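Local coordinates for protein EmGH1 (Erythrobacter marinus, PDB 5Z87) that probably hydrolyses beta-glucosidic bonds as a glycosyl hydrolase family 3 beta-glucosidase, with a fibronectin type III-like domain near its C-terminal end, at residues E199-S207 / K723-V731. Sequence-based numbering, arbitrary orientation.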
ATOM      1  N   GLU A 199       5.239  -0.898  14.971  1.00 16.33           N
ATOM      2  CA  GLU A 199       4.689   0.114  14.086  1.00 20.04           C
ATOM      3  C   GLU A 199       4.746   1.529  14.661  1.00 15.07           C
ATOM      4  O   GLU A 199       4.530   2.491  13.917  1.00 16.59           O
ATOM      5  CB  GLU A 199       3.224  -0.236  13.748  1.00 16.87           C
ATOM      6  CG  GLU A 199       2.219  -0.005  14.894  1.00 15.00           C
ATOM      7  CD  GLU A 199       0.811  -0.559  14.595  1.00 18.81           C
ATOM      8  OE1 GLU A 199       0.711  -1.586  13.887  1.00 17.12           O
ATOM      9  OE2 GLU A 199      -0.187   0.031  15.081  1.00 16.82           O
ATOM     10  N   ASP A 200       4.993   1.683  15.933  1.00 13.74           N
ATOM     11  CA  ASP A 200       4.788   3.014  16.505  1.00 24.53           C
ATOM     12  C   ASP A 200       6.083   3.824  16.502  1.00 20.38           C
ATOM     13  O   ASP A 200       7.109   3.337  16.992  1.00 18.38           O
ATOM     14  CB  ASP A 200       4.278   2.920  17.926  1.00 16.33           C
ATOM     15  CG  ASP A 200       4.097   4.279  18.549  1.00 21.17           C
ATOM     16  OD1 ASP A 200       3.335   5.086  17.978  1.00 20.92           O
ATOM     17  OD2 ASP A 200       4.719   4.546  19.592  1.00 19.93           O
ATOM     18  N   PRO A 201       6.059   5.069  16.002  1.00 25.40           N
ATOM     19  CA  PRO A 201       7.293   5.878  16.005  1.00 16.98           C
ATOM     20  C   PRO A 201       7.843   6.135  17.394  1.00 24.42           C
ATOM     21  O   PRO A 201       9.069   6.080  17.585  1.00 19.25           O
ATOM     22  CB  PRO A 201       6.861   7.170  15.304  1.00 22.18           C
ATOM     23  CG  PRO A 201       5.713   6.740  14.406  1.00 18.60           C
ATOM     24  CD  PRO A 201       4.969   5.733  15.259  1.00 22.37           C
ATOM     25  N   HIS A 202       6.982   6.385  18.384  1.00 19.80           N
ATOM     26  CA  HIS A 202       7.502   6.660  19.723  1.00 19.38           C
ATOM     27  C   HIS A 202       8.193   5.436  20.317  1.00 20.88           C
ATOM     28  O   HIS A 202       9.286   5.551  20.886  1.00 21.59           O
ATOM     29  CB  HIS A 202       6.386   7.141  20.650  1.00 20.60           C
ATOM     30  CG  HIS A 202       6.828   7.337  22.065  1.00 25.86           C
ATOM     31  ND1 HIS A 202       7.491   8.471  22.488  1.00 29.80           N
ATOM     32  CD2 HIS A 202       6.728   6.532  23.153  1.00 24.54           C
ATOM     33  CE1 HIS A 202       7.764   8.365  23.777  1.00 23.70           C
ATOM     34  NE2 HIS A 202       7.311   7.200  24.205  1.00 26.17           N
ATOM     35  N   VAL A 203       7.577   4.258  20.188  1.00 21.49           N
ATOM     36  CA  VAL A 203       8.169   3.033  20.718  1.00 21.29           C
ATOM     37  C   VAL A 203       9.501   2.742  20.035  1.00 21.30           C
ATOM     38  O   VAL A 203      10.501   2.427  20.696  1.00 23.63           O
ATOM     39  CB  VAL A 203       7.190   1.849  20.572  1.00 18.21           C
ATOM     40  CG1 VAL A 203       7.939   0.520  20.641  1.00 16.44           C
ATOM     41  CG2 VAL A 203       6.085   1.924  21.641  1.00 12.33           C
ATOM     42  N   VAL A 204       9.538   2.832  18.703  1.00 19.28           N
ATOM     43  CA  VAL A 204      10.776   2.528  17.990  1.00 18.69           C
ATOM     44  C   VAL A 204      11.851   3.558  18.325  1.00 18.23           C
ATOM     45  O   VAL A 204      13.036   3.219  18.422  1.00 19.81           O
ATOM     46  CB  VAL A 204      10.508   2.444  16.473  1.00 20.39           C
ATOM     47  CG1 VAL A 204      11.795   2.260  15.705  1.00 17.88           C
ATOM     48  CG2 VAL A 204       9.575   1.300  16.166  1.00 23.36           C
ATOM     49  N   THR A 205      11.450   4.808  18.559  1.00 16.57           N
ATOM     50  CA  THR A 205      12.391   5.857  18.940  1.00 21.22           C
ATOM     51  C   THR A 205      12.950   5.609  20.334  1.00 26.27           C
ATOM     52  O   THR A 205      14.163   5.709  20.562  1.00 21.96           O
ATOM     53  CB  THR A 205      11.694   7.218  18.863  1.00 19.34           C
ATOM     54  OG1 THR A 205      11.415   7.512  17.491  1.00 18.17           O
ATOM     55  CG2 THR A 205      12.554   8.329  19.463  1.00 19.95           C
ATOM     56  N   VAL A 206      12.072   5.270  21.278  1.00 23.00           N
ATOM     57  CA  VAL A 206      12.513   4.978  22.635  1.00 19.67           C
ATOM     58  C   VAL A 206      13.412   3.752  22.639  1.00 23.66           C
ATOM     59  O   VAL A 206      14.460   3.731  23.296  1.00 27.16           O
ATOM     60  CB  VAL A 206      11.292   4.796  23.553  1.00 28.73           C
ATOM     61  CG1 VAL A 206      11.699   4.106  24.839  1.00 26.03           C
ATOM     62  CG2 VAL A 206      10.634   6.148  23.824  1.00 22.31           C
ATOM     63  N   SER A 207      13.035   2.727  21.879  1.00 20.43           N
ATOM     64  CA  SER A 207      13.859   1.531  21.804  1.00 22.04           C
ATOM     65  C   SER A 207      15.202   1.824  21.146  1.00 23.68           C
ATOM     66  O   SER A 207      16.240   1.350  21.621  1.00 24.36           O
ATOM     67  CB  SER A 207      13.118   0.432  21.048  1.00 16.71           C
ATOM     68  OG  SER A 207      11.819   0.246  21.582  1.00 23.01           O
ATOM     69  N   LYS A 723      -4.780   9.464  16.628  1.00 15.80           N
ATOM     70  CA  LYS A 723      -4.086   9.361  17.904  1.00 19.95           C
ATOM     71  C   LYS A 723      -2.644   8.949  17.648  1.00 18.38           C
ATOM     72  O   LYS A 723      -2.352   8.231  16.693  1.00 21.26           O
ATOM     73  CB  LYS A 723      -4.769   8.369  18.851  1.00 24.61           C
ATOM     74  CG  LYS A 723      -4.952   7.004  18.255  1.00 23.27           C
ATOM     75  CD  LYS A 723      -5.600   6.070  19.250  1.00 30.40           C
ATOM     76  CE  LYS A 723      -7.063   6.397  19.438  1.00 29.72           C
ATOM     77  NZ  LYS A 723      -7.870   5.128  19.398  1.00 37.63           N
ATOM     78  N   GLU A 724      -1.750   9.427  18.514  1.00 23.26           N
ATOM     79  CA  GLU A 724      -0.304   9.246  18.380  1.00 27.42           C
ATOM     80  C   GLU A 724       0.283   9.013  19.760  1.00 18.48           C
ATOM     81  O   GLU A 724       0.185   9.898  20.620  1.00 19.74           O
ATOM     82  CB  GLU A 724       0.365  10.480  17.766  1.00 26.54           C
ATOM     83  CG  GLU A 724      -0.520  11.299  16.869  1.00 31.99           C
ATOM     84  CD  GLU A 724       0.238  12.390  16.145  1.00 33.70           C
ATOM     85  OE1 GLU A 724      -0.286  13.525  16.064  1.00 29.82           O
ATOM     86  OE2 GLU A 724       1.354  12.105  15.655  1.00 37.82           O
ATOM     87  N   MET A 725       0.911   7.857  19.968  1.00 15.69           N
ATOM     88  CA  MET A 725       1.528   7.593  21.260  1.00 19.00           C
ATOM     89  C   MET A 725       2.653   8.589  21.532  1.00 23.94           C
ATOM     90  O   MET A 725       3.492   8.859  20.662  1.00 18.85           O
ATOM     91  CB  MET A 725       2.067   6.169  21.324  1.00 20.84           C
ATOM     92  CG  MET A 725       2.940   5.931  22.546  1.00 21.07           C
ATOM     93  SD  MET A 725       3.339   4.185  22.806  1.00 20.47           S
ATOM     94  CE  MET A 725       1.908   3.656  23.750  1.00 19.00           C
ATOM     95  N   ARG A 726       2.644   9.155  22.739  1.00 21.29           N
ATOM     96  CA  ARG A 726       3.670  10.086  23.174  1.00 23.22           C
ATOM     97  C   ARG A 726       4.332   9.687  24.486  1.00 27.05           C
ATOM     98  O   ARG A 726       5.290  10.352  24.888  1.00 26.97           O
ATOM     99  CB  ARG A 726       3.092  11.506  23.308  1.00 23.29           C
ATOM    100  CG  ARG A 726       2.730  12.157  21.970  1.00 26.40           C
ATOM    101  CD  ARG A 726       3.984  12.303  21.130  1.00 26.72           C
ATOM    102  NE  ARG A 726       3.778  12.972  19.847  1.00 23.22           N
ATOM    103  CZ  ARG A 726       3.589  12.331  18.697  1.00 29.99           C
ATOM    104  NH1 ARG A 726       3.533  11.007  18.683  1.00 27.18           N
ATOM    105  NH2 ARG A 726       3.427  13.009  17.562  1.00 28.75           N
ATOM    106  N   GLY A 727       3.867   8.634  25.158  1.00 23.84           N
ATOM    107  CA  GLY A 727       4.520   8.151  26.363  1.00 26.96           C
ATOM    108  C   GLY A 727       3.995   6.793  26.782  1.00 25.62           C
ATOM    109  O   GLY A 727       2.899   6.379  26.392  1.00 22.36           O
ATOM    110  N   PHE A 728       4.806   6.093  27.577  1.00 26.96           N
ATOM    111  CA  PHE A 728       4.343   4.880  28.240  1.00 23.09           C
ATOM    112  C   PHE A 728       5.173   4.640  29.493  1.00 27.72           C
ATOM    113  O   PHE A 728       6.304   5.116  29.616  1.00 25.92           O
ATOM    114  CB  PHE A 728       4.392   3.656  27.314  1.00 20.17           C
ATOM    115  CG  PHE A 728       5.781   3.225  26.934  1.00 25.00           C
ATOM    116  CD1 PHE A 728       6.593   2.538  27.834  1.00 20.02           C
ATOM    117  CD2 PHE A 728       6.269   3.482  25.663  1.00 20.23           C
ATOM    118  CE1 PHE A 728       7.874   2.137  27.473  1.00 23.56           C
ATOM    119  CE2 PHE A 728       7.546   3.074  25.293  1.00 25.24           C
ATOM    120  CZ  PHE A 728       8.350   2.396  26.203  1.00 20.88           C
ATOM    121  N   GLN A 729       4.607   3.855  30.404  1.00 26.90           N
ATOM    122  CA  GLN A 729       5.256   3.534  31.669  1.00 23.36           C
ATOM    123  C   GLN A 729       4.740   2.190  32.157  1.00 22.61           C
ATOM    124  O   GLN A 729       3.559   2.064  32.481  1.00 23.37           O
ATOM    125  CB  GLN A 729       4.972   4.615  32.703  1.00 23.44           C
ATOM    126  CG  GLN A 729       5.674   4.403  34.036  1.00 22.19           C
ATOM    127  CD  GLN A 729       7.165   4.238  33.877  1.00 35.54           C
ATOM    128  OE1 GLN A 729       7.876   5.201  33.569  1.00 45.50           O
ATOM    129  NE2 GLN A 729       7.653   3.010  34.065  1.00 32.03           N
ATOM    130  N   LYS A 730       5.606   1.187  32.210  1.00 21.38           N
ATOM    131  CA  LYS A 730       5.242  -0.056  32.875  1.00 21.85           C
ATOM    132  C   LYS A 730       5.261   0.162  34.387  1.00 26.98           C
ATOM    133  O   LYS A 730       6.208   0.746  34.924  1.00 30.46           O
ATOM    134  CB  LYS A 730       6.189  -1.183  32.467  1.00 19.13           C
ATOM    135  CG  LYS A 730       5.596  -2.574  32.678  1.00 22.38           C
ATOM    136  CD  LYS A 730       6.428  -3.647  32.025  1.00 22.26           C
ATOM    137  CE  LYS A 730       5.561  -4.756  31.476  1.00 22.41           C
ATOM    138  NZ  LYS A 730       6.350  -5.824  30.827  1.00 19.10           N
ATOM    139  N   VAL A 731       4.189  -0.247  35.065  1.00 26.17           N
ATOM    140  CA  VAL A 731       4.097  -0.153  36.519  1.00 20.44           C
ATOM    141  C   VAL A 731       3.883  -1.546  37.094  1.00 30.99           C
ATOM    142  O   VAL A 731       3.320  -2.434  36.445  1.00 28.43           O
ATOM    143  CB  VAL A 731       2.976   0.790  37.004  1.00 27.82           C
ATOM    144  CG1 VAL A 731       3.230   2.197  36.522  1.00 25.88           C
ATOM    145  CG2 VAL A 731       1.613   0.287  36.541  1.00 27.72           C
TER
HETATM  146  O   HOH W   1       4.168   7.551  18.146  1.00 21.82           O
HETATM  147  O   HOH W   2       7.975   6.743  27.031  1.00 23.16           O
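His202 lays its imidazole flat over the backbone of Arg726 and Gly727, where the N-terminal TIM-barrel domain meets an outermost strand of the fibronectin type III-like domain. Its CG stands anti to the backbone N (chi1 175°), which drops the ring onto the classic beta bulge that Arg726 and Gly727 form opposite Leu709; CE1 lies 3.4 Å from Arg726 O. Val206 CG2 touches the opposite face, and Phe728 CD2 meets the ring edge at 4.0 Å from His202 CD2. The tight part gathers at the N-terminal end of helix 201-216, where Met725 SD sits 3.7 Å from Val203 CG2 and also touches Asp200 OD2. That oxygen caps the helix through Val203 N (2.9 Å). Phe728 CZ packs on Val206 CG1 at 4.0 Å. Asp200 OD1 and Met725 N share Tyr640 OH. The solvent side is the nitrogen edge of the imidazole: one water links His202 NE2 to Phe728 N, and ND1 hydrogen-bonds a di(hydroxyethyl)ether molecule probably left from crystallisation. With an alanine in its place, the bulge would probably lose its flat cover and that water its imidazole partner. A second water joins Asp200 OD1 and His202 N to Met725 O (2.9 Å); the two segments thus meet by van der Waals packing, their polar atoms joined through waters rather than directly.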